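Local coordinates for Sodium/calcium exchanger membrane region domain-containing protein (Archaeoglobus fulgidus, PDB 4KPP), which probably exchanges protons for calcium ions across the membrane of this archaeon, at residues L16-L24 / F215-A226; N108-V119 / M275-W286. One frame throughout, in Å; residues are numbered along the deposited sequence.

Interaction 1. Residues L16-L24 / F215-A226. With OLA (oleic acid), chain F.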
loop_
_atom_site.group_PDB
_atom_site.type_symbol
_atom_site.label_atom_id
_atom_site.label_comp_id
_atom_site.label_asym_id
_atom_site.label_seq_id
_atom_site.Cartn_x
_atom_site.Cartn_y
_atom_site.Cartn_z
ATOM N N LEU A 16 -19.649 1.760 -11.998
ATOM C CA LEU A 16 -18.878 0.523 -12.100
ATOM C C LEU A 16 -19.063 -0.399 -10.888
ATOM O O LEU A 16 -18.746 -1.588 -10.955
ATOM C CB LEU A 16 -17.394 0.829 -12.314
ATOM C CG LEU A 16 -16.994 1.493 -13.634
ATOM C CD1 LEU A 16 -15.488 1.696 -13.687
ATOM C CD2 LEU A 16 -17.468 0.676 -14.831
ATOM N N THR A 17 -19.567 0.151 -9.787
ATOM C CA THR A 17 -19.869 -0.647 -8.599
ATOM C C THR A 17 -21.193 -1.373 -8.775
ATOM O O THR A 17 -21.442 -2.394 -8.136
ATOM C CB THR A 17 -19.973 0.216 -7.318
ATOM O OG1 THR A 17 -21.080 1.122 -7.430
ATOM C CG2 THR A 17 -18.696 1.003 -7.079
ATOM N N LEU A 18 -22.043 -0.828 -9.641
ATOM C CA LEU A 18 -23.397 -1.341 -9.848
ATOM C C LEU A 18 -23.517 -2.819 -10.260
ATOM O O LEU A 18 -24.377 -3.522 -9.732
ATOM C CB LEU A 18 -24.171 -0.443 -10.823
ATOM C CG LEU A 18 -25.139 0.594 -10.235
ATOM C CD1 LEU A 18 -24.721 1.065 -8.842
ATOM C CD2 LEU A 18 -25.302 1.775 -11.186
ATOM N N PRO A 19 -22.675 -3.294 -11.202
ATOM C CA PRO A 19 -22.832 -4.704 -11.586
ATOM C C PRO A 19 -22.735 -5.654 -10.395
ATOM O O PRO A 19 -23.502 -6.615 -10.313
ATOM C CB PRO A 19 -21.669 -4.931 -12.555
ATOM C CG PRO A 19 -21.438 -3.593 -13.168
ATOM C CD PRO A 19 -21.691 -2.605 -12.060
ATOM N N TRP A 20 -21.828 -5.365 -9.466
ATOM C CA TRP A 20 -21.725 -6.169 -8.257
ATOM C C TRP A 20 -22.810 -5.841 -7.230
ATOM O O TRP A 20 -23.391 -6.745 -6.631
ATOM C CB TRP A 20 -20.339 -6.060 -7.619
ATOM C CG TRP A 20 -20.253 -6.847 -6.353
ATOM C CD1 TRP A 20 -20.011 -6.362 -5.098
ATOM C CD2 TRP A 20 -20.452 -8.259 -6.206
ATOM N NE1 TRP A 20 -20.031 -7.389 -4.182
ATOM C CE2 TRP A 20 -20.301 -8.562 -4.837
ATOM C CE3 TRP A 20 -20.734 -9.298 -7.101
ATOM C CZ2 TRP A 20 -20.425 -9.861 -4.342
ATOM C CZ3 TRP A 20 -20.855 -10.588 -6.605
ATOM C CH2 TRP A 20 -20.699 -10.857 -5.238
ATOM N N LEU A 21 -23.081 -4.553 -7.027
ATOM C CA LEU A 21 -24.083 -4.131 -6.049
ATOM C C LEU A 21 -25.489 -4.607 -6.411
ATOM O O LEU A 21 -26.252 -5.037 -5.543
ATOM C CB LEU A 21 -24.066 -2.611 -5.866
ATOM C CG LEU A 21 -22.938 -2.062 -4.988
ATOM C CD1 LEU A 21 -23.023 -0.547 -4.875
ATOM C CD2 LEU A 21 -22.960 -2.709 -3.609
ATOM N N ILE A 22 -25.828 -4.525 -7.694
ATOM C CA ILE A 22 -27.106 -5.027 -8.180
ATOM C C ILE A 22 -27.192 -6.537 -7.971
ATOM O O ILE A 22 -28.228 -7.058 -7.555
ATOM C CB ILE A 22 -27.307 -4.679 -9.667
ATOM C CG1 ILE A 22 -27.486 -3.167 -9.828
ATOM C CG2 ILE A 22 -28.493 -5.435 -10.249
ATOM C CD1 ILE A 22 -27.306 -2.671 -11.247
ATOM N N SER A 23 -26.087 -7.228 -8.243
ATOM C CA SER A 23 -26.010 -8.673 -8.049
ATOM C C SER A 23 -26.219 -9.048 -6.584
ATOM O O SER A 23 -26.845 -10.062 -6.281
ATOM C CB SER A 23 -24.665 -9.216 -8.540
ATOM O OG SER A 23 -24.464 -8.919 -9.910
ATOM N N LEU A 24 -25.689 -8.229 -5.681
ATOM C CA LEU A 24 -25.896 -8.438 -4.253
ATOM C C LEU A 24 -27.356 -8.202 -3.878
ATOM O O LEU A 24 -27.943 -8.971 -3.115
ATOM C CB LEU A 24 -25.003 -7.509 -3.430
ATOM C CG LEU A 24 -23.555 -7.926 -3.177
ATOM C CD1 LEU A 24 -22.833 -6.851 -2.379
ATOM C CD2 LEU A 24 -23.502 -9.262 -2.450
ATOM N N PHE A 215 -20.268 5.512 0.927
ATOM C CA PHE A 215 -20.717 4.648 -0.156
ATOM C C PHE A 215 -19.598 3.745 -0.649
ATOM O O PHE A 215 -19.802 2.554 -0.866
ATOM C CB PHE A 215 -21.277 5.463 -1.322
ATOM C CG PHE A 215 -21.508 4.649 -2.564
ATOM C CD1 PHE A 215 -22.547 3.732 -2.625
ATOM C CD2 PHE A 215 -20.683 4.793 -3.667
ATOM C CE1 PHE A 215 -22.756 2.976 -3.763
ATOM C CE2 PHE A 215 -20.888 4.039 -4.808
ATOM C CZ PHE A 215 -21.925 3.131 -4.856
ATOM N N ALA A 216 -18.413 4.320 -0.826
ATOM C CA ALA A 216 -17.262 3.561 -1.297
ATOM C C ALA A 216 -16.791 2.575 -0.233
ATOM O O ALA A 216 -16.457 1.429 -0.542
ATOM C CB ALA A 216 -16.139 4.495 -1.696
ATOM N N GLY A 217 -16.772 3.026 1.018
ATOM C CA GLY A 217 -16.395 2.177 2.133
ATOM C C GLY A 217 -17.362 1.021 2.305
ATOM O O GLY A 217 -16.947 -0.107 2.571
ATOM N N PHE A 218 -18.653 1.303 2.149
ATOM C CA PHE A 218 -19.680 0.267 2.194
ATOM C C PHE A 218 -19.474 -0.746 1.075
ATOM O O PHE A 218 -19.542 -1.954 1.298
ATOM C CB PHE A 218 -21.073 0.891 2.089
ATOM C CG PHE A 218 -22.177 -0.108 1.878
ATOM C CD1 PHE A 218 -22.664 -0.859 2.937
ATOM C CD2 PHE A 218 -22.742 -0.283 0.622
ATOM C CE1 PHE A 218 -23.685 -1.774 2.745
ATOM C CE2 PHE A 218 -23.763 -1.198 0.426
ATOM C CZ PHE A 218 -24.233 -1.942 1.489
ATOM N N THR A 219 -19.215 -0.241 -0.127
ATOM C CA THR A 219 -19.013 -1.088 -1.296
ATOM C C THR A 219 -17.838 -2.047 -1.116
ATOM O O THR A 219 -17.953 -3.239 -1.394
ATOM C CB THR A 219 -18.801 -0.240 -2.559
ATOM O OG1 THR A 219 -20.013 0.454 -2.869
ATOM C CG2 THR A 219 -18.412 -1.116 -3.737
ATOM N N ILE A 220 -16.714 -1.521 -0.643
ATOM C CA ILE A 220 -15.535 -2.343 -0.388
ATOM C C ILE A 220 -15.829 -3.477 0.598
ATOM O O ILE A 220 -15.482 -4.632 0.346
ATOM C CB ILE A 220 -14.356 -1.485 0.115
ATOM C CG1 ILE A 220 -13.852 -0.579 -1.011
ATOM C CG2 ILE A 220 -13.230 -2.363 0.635
ATOM C CD1 ILE A 220 -12.681 0.298 -0.623
ATOM N N LEU A 221 -16.483 -3.149 1.709
ATOM C CA LEU A 221 -16.803 -4.146 2.727
ATOM C C LEU A 221 -17.785 -5.205 2.220
ATOM O O LEU A 221 -17.789 -6.338 2.702
ATOM C CB LEU A 221 -17.339 -3.476 3.998
ATOM C CG LEU A 221 -16.391 -2.475 4.670
ATOM C CD1 LEU A 221 -17.047 -1.803 5.871
ATOM C CD2 LEU A 221 -15.078 -3.139 5.066
ATOM N N MET A 222 -18.612 -4.832 1.245
ATOM C CA MET A 222 -19.573 -5.762 0.651
ATOM C C MET A 222 -18.997 -6.490 -0.560
ATOM O O MET A 222 -19.709 -7.220 -1.246
ATOM C CB MET A 222 -20.855 -5.029 0.246
ATOM C CG MET A 222 -21.589 -4.361 1.397
ATOM S SD MET A 222 -22.258 -5.542 2.586
ATOM C CE MET A 222 -23.418 -6.423 1.544
ATOM N N SER A 223 -17.706 -6.301 -0.814
ATOM C CA SER A 223 -17.083 -6.861 -2.010
ATOM C C SER A 223 -15.862 -7.753 -1.747
ATOM O O SER A 223 -15.593 -8.679 -2.514
ATOM C CB SER A 223 -16.696 -5.734 -2.974
ATOM O OG SER A 223 -17.834 -4.992 -3.375
ATOM N N VAL A 224 -15.124 -7.476 -0.677
ATOM C CA VAL A 224 -13.837 -8.144 -0.461
ATOM C C VAL A 224 -13.919 -9.655 -0.273
ATOM O O VAL A 224 -13.069 -10.385 -0.775
ATOM C CB VAL A 224 -13.035 -7.531 0.710
ATOM C CG1 VAL A 224 -12.369 -6.237 0.271
ATOM C CG2 VAL A 224 -13.928 -7.321 1.931
ATOM N N GLU A 225 -14.930 -10.120 0.452
ATOM C CA GLU A 225 -15.098 -11.553 0.668
ATOM C C GLU A 225 -15.325 -12.275 -0.653
ATOM O O GLU A 225 -14.653 -13.257 -0.954
ATOM C CB GLU A 225 -16.256 -11.829 1.627
ATOM C CG GLU A 225 -16.558 -13.309 1.818
ATOM C CD GLU A 225 -17.676 -13.559 2.813
ATOM O OE1 GLU A 225 -18.365 -12.590 3.198
ATOM O OE2 GLU A 225 -17.867 -14.726 3.213
ATOM N N ALA A 226 -16.269 -11.778 -1.444
ATOM C CA ALA A 226 -16.574 -12.394 -2.726
ATOM C C ALA A 226 -15.376 -12.319 -3.665
ATOM O O ALA A 226 -15.089 -13.266 -4.394
ATOM C CB ALA A 226 -17.784 -11.740 -3.354
HETATM C C3 OLA F . -27.573 -8.399 0.102
HETATM C C4 OLA F . -27.922 -6.959 0.456
HETATM C C5 OLA F . -26.788 -6.010 0.084
HETATM C C6 OLA F . -27.086 -5.279 -1.220
HETATM C C7 OLA F . -26.684 -3.812 -1.121
HETATM C C8 OLA F . -27.501 -2.951 -2.076
#
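The indole N-H of W20 points almost straight at the carbonyl oxygen of M222, with NE1 3.0 Å from O and an N-H...O angle of 175°. The oxygen lies in the plane of the indole, at its edge, while the donor is tilted out of the carbonyl plane. With CG anti to the backbone N (chi1 178°), the long ring of W20 is carried across to the second segment, and its far end packs on the small CB of A226, 3.4 Å from CZ2. S223 sits beside the same ring, but its hydroxyl turns back to give a bond from OG to T219 O at 2.6 Å. L24 packs its CD1 against M222 CB at 3.8 Å, close to the same carbonyl oxygen. Replacing W20 by an alanine would probably leave the M222 carbonyl without this donor and open a gap beside A226. Further along, L21 CD1 lies 3.7 Å from CE1 of F215 and also meets T219 OG1. T17 brings its hydroxyl to the edge of the F215 ring, although that OG1 is bonded to S14 O. An oleic acid chain adds to the apolar side, its C5 3.7 Å from M222 CE. The carbonyl gripped by W20 belongs to a helix interruption: M222 leaves helical geometry after helix 202-221, and S223 precedes helix 224-237. The site is thus a helix break within a predicted membrane span, where a backbone oxygen takes a side-chain donor from helix 18-25.

Interaction 2. Residues N108-V119 / M275-W286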
loop_
_atom_site.group_PDB
_atom_site.type_symbol
_atom_site.label_atom_id
_atom_site.label_comp_id
_atom_site.label_asym_id
_atom_site.label_seq_id
_atom_site.Cartn_x
_atom_site.Cartn_y
_atom_site.Cartn_z
ATOM N N ASN A 108 3.565 -5.405 -0.258
ATOM C CA ASN A 108 4.784 -4.632 -0.032
ATOM C C ASN A 108 5.799 -4.746 -1.159
ATOM O O ASN A 108 6.313 -3.740 -1.639
ATOM C CB ASN A 108 5.448 -5.034 1.289
ATOM C CG ASN A 108 4.839 -4.334 2.481
ATOM O OD1 ASN A 108 5.305 -3.276 2.898
ATOM N ND2 ASN A 108 3.786 -4.918 3.031
ATOM N N ARG A 109 6.092 -5.973 -1.572
ATOM C CA ARG A 109 7.117 -6.203 -2.584
ATOM C C ARG A 109 6.684 -5.737 -3.971
ATOM O O ARG A 109 7.501 -5.240 -4.750
ATOM C CB ARG A 109 7.553 -7.673 -2.599
ATOM C CG ARG A 109 8.166 -8.134 -1.281
ATOM C CD ARG A 109 9.303 -9.127 -1.493
ATOM N NE ARG A 109 8.860 -10.343 -2.169
ATOM C CZ ARG A 109 8.344 -11.397 -1.547
ATOM N NH1 ARG A 109 8.198 -11.388 -0.231
ATOM N NH2 ARG A 109 7.968 -12.460 -2.244
ATOM N N LEU A 110 5.397 -5.884 -4.266
ATOM C CA LEU A 110 4.845 -5.423 -5.534
ATOM C C LEU A 110 4.915 -3.906 -5.617
ATOM O O LEU A 110 5.164 -3.341 -6.680
ATOM C CB LEU A 110 3.391 -5.872 -5.676
ATOM C CG LEU A 110 2.691 -5.549 -6.995
ATOM C CD1 LEU A 110 2.879 -6.683 -7.997
ATOM C CD2 LEU A 110 1.215 -5.251 -6.766
ATOM N N LEU A 111 4.694 -3.255 -4.481
ATOM C CA LEU A 111 4.681 -1.801 -4.412
ATOM C C LEU A 111 6.045 -1.232 -4.793
ATOM O O LEU A 111 6.142 -0.265 -5.542
ATOM C CB LEU A 111 4.325 -1.360 -2.996
ATOM C CG LEU A 111 3.512 -0.088 -2.764
ATOM C CD1 LEU A 111 3.932 0.527 -1.439
ATOM C CD2 LEU A 111 3.622 0.924 -3.905
ATOM N N ILE A 112 7.100 -1.836 -4.265
ATOM C CA ILE A 112 8.450 -1.377 -4.554
ATOM C C ILE A 112 8.952 -1.940 -5.874
ATOM O O ILE A 112 9.420 -1.194 -6.734
ATOM C CB ILE A 112 9.426 -1.744 -3.418
ATOM C CG1 ILE A 112 9.010 -1.034 -2.128
ATOM C CG2 ILE A 112 10.861 -1.384 -3.803
ATOM C CD1 ILE A 112 9.873 -1.369 -0.946
ATOM N N GLY A 113 8.841 -3.256 -6.035
ATOM C CA GLY A 113 9.341 -3.929 -7.219
ATOM C C GLY A 113 8.685 -3.476 -8.509
ATOM O O GLY A 113 9.352 -3.321 -9.530
ATOM N N ILE A 114 7.375 -3.262 -8.461
ATOM C CA ILE A 114 6.628 -2.819 -9.632
ATOM C C ILE A 114 6.306 -1.328 -9.572
ATOM O O ILE A 114 6.714 -0.568 -10.443
ATOM C CB ILE A 114 5.323 -3.628 -9.808
ATOM C CG1 ILE A 114 5.644 -5.099 -10.085
ATOM C CG2 ILE A 114 4.466 -3.041 -10.924
ATOM C CD1 ILE A 114 6.445 -5.329 -11.356
ATOM N N GLY A 115 5.584 -0.918 -8.533
ATOM C CA GLY A 115 5.146 0.460 -8.382
ATOM C C GLY A 115 6.232 1.521 -8.460
ATOM O O GLY A 115 6.192 2.382 -9.341
ATOM N N TRP A 116 7.197 1.470 -7.545
ATOM C CA TRP A 116 8.283 2.451 -7.522
ATOM C C TRP A 116 9.074 2.465 -8.826
ATOM O O TRP A 116 9.450 3.526 -9.319
ATOM C CB TRP A 116 9.251 2.184 -6.367
ATOM C CG TRP A 116 8.698 2.444 -5.004
ATOM C CD1 TRP A 116 7.383 2.556 -4.654
ATOM C CD2 TRP A 116 9.451 2.626 -3.800
ATOM N NE1 TRP A 116 7.271 2.791 -3.304
ATOM C CE2 TRP A 116 8.528 2.841 -2.759
ATOM C CE3 TRP A 116 10.817 2.630 -3.503
ATOM C CZ2 TRP A 116 8.929 3.054 -1.442
ATOM C CZ3 TRP A 116 11.210 2.840 -2.197
ATOM C CH2 TRP A 116 10.271 3.050 -1.183
ATOM N N SER A 117 9.326 1.284 -9.379
ATOM C CA SER A 117 10.123 1.174 -10.594
ATOM C C SER A 117 9.359 1.687 -11.813
ATOM O O SER A 117 9.896 2.457 -12.607
ATOM C CB SER A 117 10.571 -0.270 -10.822
ATOM O OG SER A 117 9.471 -1.094 -11.155
ATOM N N LEU A 118 8.109 1.252 -11.951
ATOM C CA LEU A 118 7.259 1.649 -13.070
ATOM C C LEU A 118 7.098 3.164 -13.107
ATOM O O LEU A 118 7.367 3.801 -14.128
ATOM C CB LEU A 118 5.887 0.979 -12.951
ATOM C CG LEU A 118 4.931 0.840 -14.144
ATOM C CD1 LEU A 118 3.577 1.458 -13.810
ATOM C CD2 LEU A 118 5.494 1.418 -15.443
ATOM N N VAL A 119 6.663 3.732 -11.987
ATOM C CA VAL A 119 6.449 5.170 -11.887
ATOM C C VAL A 119 7.727 5.946 -12.200
ATOM O O VAL A 119 7.690 6.965 -12.892
ATOM C CB VAL A 119 5.896 5.558 -10.499
ATOM C CG1 VAL A 119 5.897 7.065 -10.314
ATOM C CG2 VAL A 119 4.490 5.002 -10.326
ATOM N N MET A 275 5.842 10.436 -5.924
ATOM C CA MET A 275 6.748 9.536 -5.217
ATOM C C MET A 275 6.581 9.628 -3.702
ATOM O O MET A 275 6.770 8.642 -2.996
ATOM C CB MET A 275 8.206 9.809 -5.598
ATOM C CG MET A 275 8.553 9.513 -7.050
ATOM S SD MET A 275 8.146 7.833 -7.570
ATOM C CE MET A 275 8.969 6.858 -6.315
ATOM N N ASN A 276 6.238 10.814 -3.208
ATOM C CA ASN A 276 5.956 10.994 -1.785
ATOM C C ASN A 276 4.856 10.052 -1.316
ATOM O O ASN A 276 4.925 9.501 -0.219
ATOM C CB ASN A 276 5.546 12.437 -1.482
ATOM C CG ASN A 276 6.725 13.385 -1.440
ATOM O OD1 ASN A 276 7.850 12.982 -1.155
ATOM N ND2 ASN A 276 6.469 14.659 -1.721
ATOM N N ALA A 277 3.845 9.875 -2.161
ATOM C CA ALA A 277 2.695 9.049 -1.832
ATOM C C ALA A 277 3.054 7.570 -1.857
ATOM O O ALA A 277 2.657 6.813 -0.969
ATOM C CB ALA A 277 1.542 9.339 -2.794
ATOM N N LEU A 278 3.801 7.162 -2.878
ATOM C CA LEU A 278 4.220 5.770 -3.011
ATOM C C LEU A 278 5.155 5.352 -1.880
ATOM O O LEU A 278 5.109 4.214 -1.411
ATOM C CB LEU A 278 4.905 5.537 -4.357
ATOM C CG LEU A 278 4.045 5.661 -5.614
ATOM C CD1 LEU A 278 4.845 5.219 -6.822
ATOM C CD2 LEU A 278 2.766 4.849 -5.487
ATOM N N ILE A 279 6.008 6.274 -1.453
ATOM C CA ILE A 279 6.942 5.999 -0.368
ATOM C C ILE A 279 6.211 5.949 0.972
ATOM O O ILE A 279 6.462 5.063 1.790
ATOM C CB ILE A 279 8.084 7.035 -0.339
ATOM C CG1 ILE A 279 8.971 6.870 -1.580
ATOM C CG2 ILE A 279 8.898 6.911 0.949
ATOM C CD1 ILE A 279 9.947 8.008 -1.809
ATOM N N SER A 280 5.292 6.888 1.178
ATOM C CA SER A 280 4.468 6.915 2.385
ATOM C C SER A 280 3.513 5.725 2.444
ATOM O O SER A 280 3.216 5.213 3.520
ATOM C CB SER A 280 3.680 8.227 2.479
ATOM O OG SER A 280 2.844 8.232 3.623
ATOM N N SER A 281 3.028 5.293 1.284
ATOM C CA SER A 281 2.162 4.122 1.210
ATOM C C SER A 281 2.935 2.873 1.609
ATOM O O SER A 281 2.383 1.962 2.236
ATOM C CB SER A 281 1.590 3.955 -0.197
ATOM O OG SER A 281 0.811 2.777 -0.292
ATOM N N LYS A 282 4.211 2.830 1.233
ATOM C CA LYS A 282 5.096 1.763 1.684
ATOM C C LYS A 282 5.200 1.792 3.201
ATOM O O LYS A 282 5.188 0.749 3.841
ATOM C CB LYS A 282 6.481 1.879 1.036
ATOM C CG LYS A 282 7.579 1.040 1.697
ATOM C CD LYS A 282 7.291 -0.458 1.652
ATOM C CE LYS A 282 8.347 -1.224 2.444
ATOM N NZ LYS A 282 8.091 -2.691 2.510
ATOM N N VAL A 283 5.272 2.989 3.776
ATOM C CA VAL A 283 5.377 3.127 5.228
ATOM C C VAL A 283 4.201 2.477 5.958
ATOM O O VAL A 283 4.410 1.647 6.843
ATOM C CB VAL A 283 5.516 4.609 5.669
ATOM C CG1 VAL A 283 5.577 4.715 7.189
ATOM C CG2 VAL A 283 6.749 5.234 5.045
ATOM N N ASN A 284 2.969 2.836 5.594
ATOM C CA ASN A 284 1.811 2.268 6.292
ATOM C C ASN A 284 1.642 0.768 6.055
ATOM O O ASN A 284 1.269 0.025 6.967
ATOM C CB ASN A 284 0.506 3.040 6.014
ATOM C CG ASN A 284 -0.087 2.748 4.647
ATOM O OD1 ASN A 284 -0.635 1.672 4.410
ATOM N ND2 ASN A 284 -0.013 3.725 3.750
ATOM N N GLN A 285 1.935 0.319 4.839
ATOM C CA GLN A 285 1.806 -1.097 4.518
ATOM C C GLN A 285 2.892 -1.932 5.195
ATOM O O GLN A 285 2.749 -3.145 5.358
ATOM C CB GLN A 285 1.791 -1.320 3.002
ATOM C CG GLN A 285 0.531 -0.770 2.341
ATOM C CD GLN A 285 0.481 -1.014 0.849
ATOM O OE1 GLN A 285 0.246 -2.134 0.401
ATOM N NE2 GLN A 285 0.694 0.040 0.069
ATOM N N TRP A 286 3.966 -1.269 5.607
ATOM C CA TRP A 286 5.085 -1.948 6.245
ATOM C C TRP A 286 5.081 -1.673 7.748
ATOM O O TRP A 286 6.026 -2.016 8.455
ATOM C CB TRP A 286 6.399 -1.504 5.594
ATOM C CG TRP A 286 7.605 -2.345 5.905
ATOM C CD1 TRP A 286 8.839 -1.890 6.274
ATOM C CD2 TRP A 286 7.704 -3.777 5.862
ATOM N NE1 TRP A 286 9.696 -2.944 6.466
ATOM C CE2 TRP A 286 9.025 -4.114 6.222
ATOM C CE3 TRP A 286 6.806 -4.806 5.558
ATOM C CZ2 TRP A 286 9.468 -5.433 6.286
ATOM C CZ3 TRP A 286 7.250 -6.115 5.624
ATOM C CH2 TRP A 286 8.569 -6.417 5.984
#
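K282 leaves its helix with CG anti to the backbone N (chi1 165°), bends at chi2 (62°) and then runs extended, which carries its terminal amino group to the amide of N108. There NZ donates to N108 OD1 at 2.9 Å, the two side chains crossing at about a right angle. The other end of the same amide gives an N-H from ND2 to Q285 O, 3.1 Å away; the acceptor lies in the amide plane, but the donor stands well above the carbonyl plane. Asparagine fits because it accepts and donates at once, and bonds from ND2 to M104 O and from K282 NZ to S324 OG add partners beyond the two helices. W286 packs beside the amide oxygen, its CB 3.4 Å from N108 OD1.

The aliphatic chain of K282 packs as a knob among N108, L111, I112 and W116, its CE 3.7 Å from I112 CD1. W116 lies between isoleucines, with CG1 of I279 over one face of its six-membered ring, 4.2 Å from the centroid in a CH-pi contact, and CG1 of I112 over the opposite face. Its NE1 makes only a weak bond to L278 O at 3.2 Å. The W116 side chain comes within about 9 Å of a bound calcium ion, near that site but not part of it. L278 is a knob in the hole formed by L111, G115, W116 and V119, its CD1 3.5 Å from V119 CG2. In return, L111 fits among L278, S281, K282 and Q285 in knobs-into-holes fashion. V119 and the sulfur of M275 extend the apolar end.

The nearly antiparallel helices thus meet through oily packing at one end and a buried polar cluster at the other. The directional bonds of that cluster probably fix the helices' register, while satisfying polar groups that burial in the protein interior would otherwise penalise.

In the fold
The two contacts share no helix and do not touch: their centres lie 26 Å apart and their nearest atoms about 13 Å. Along the chain their segments alternate, in the order 16-24, 108-119, 215-226, 275-286. Interaction 2 lies near the middle of the molecule and pairs helix 96-127 with helix 271-285, one from each of the two sodium/calcium exchanger regions. Interaction 1 is more peripheral, beside a bound oleic acid, bringing helix 18-25, the second of the chain, to the break between helices 202-221 and 224-237, which also touch helices 32-60 and 76-91. Both join the first half of the chain to the second, consistent with the two halves packing into one helical bundle.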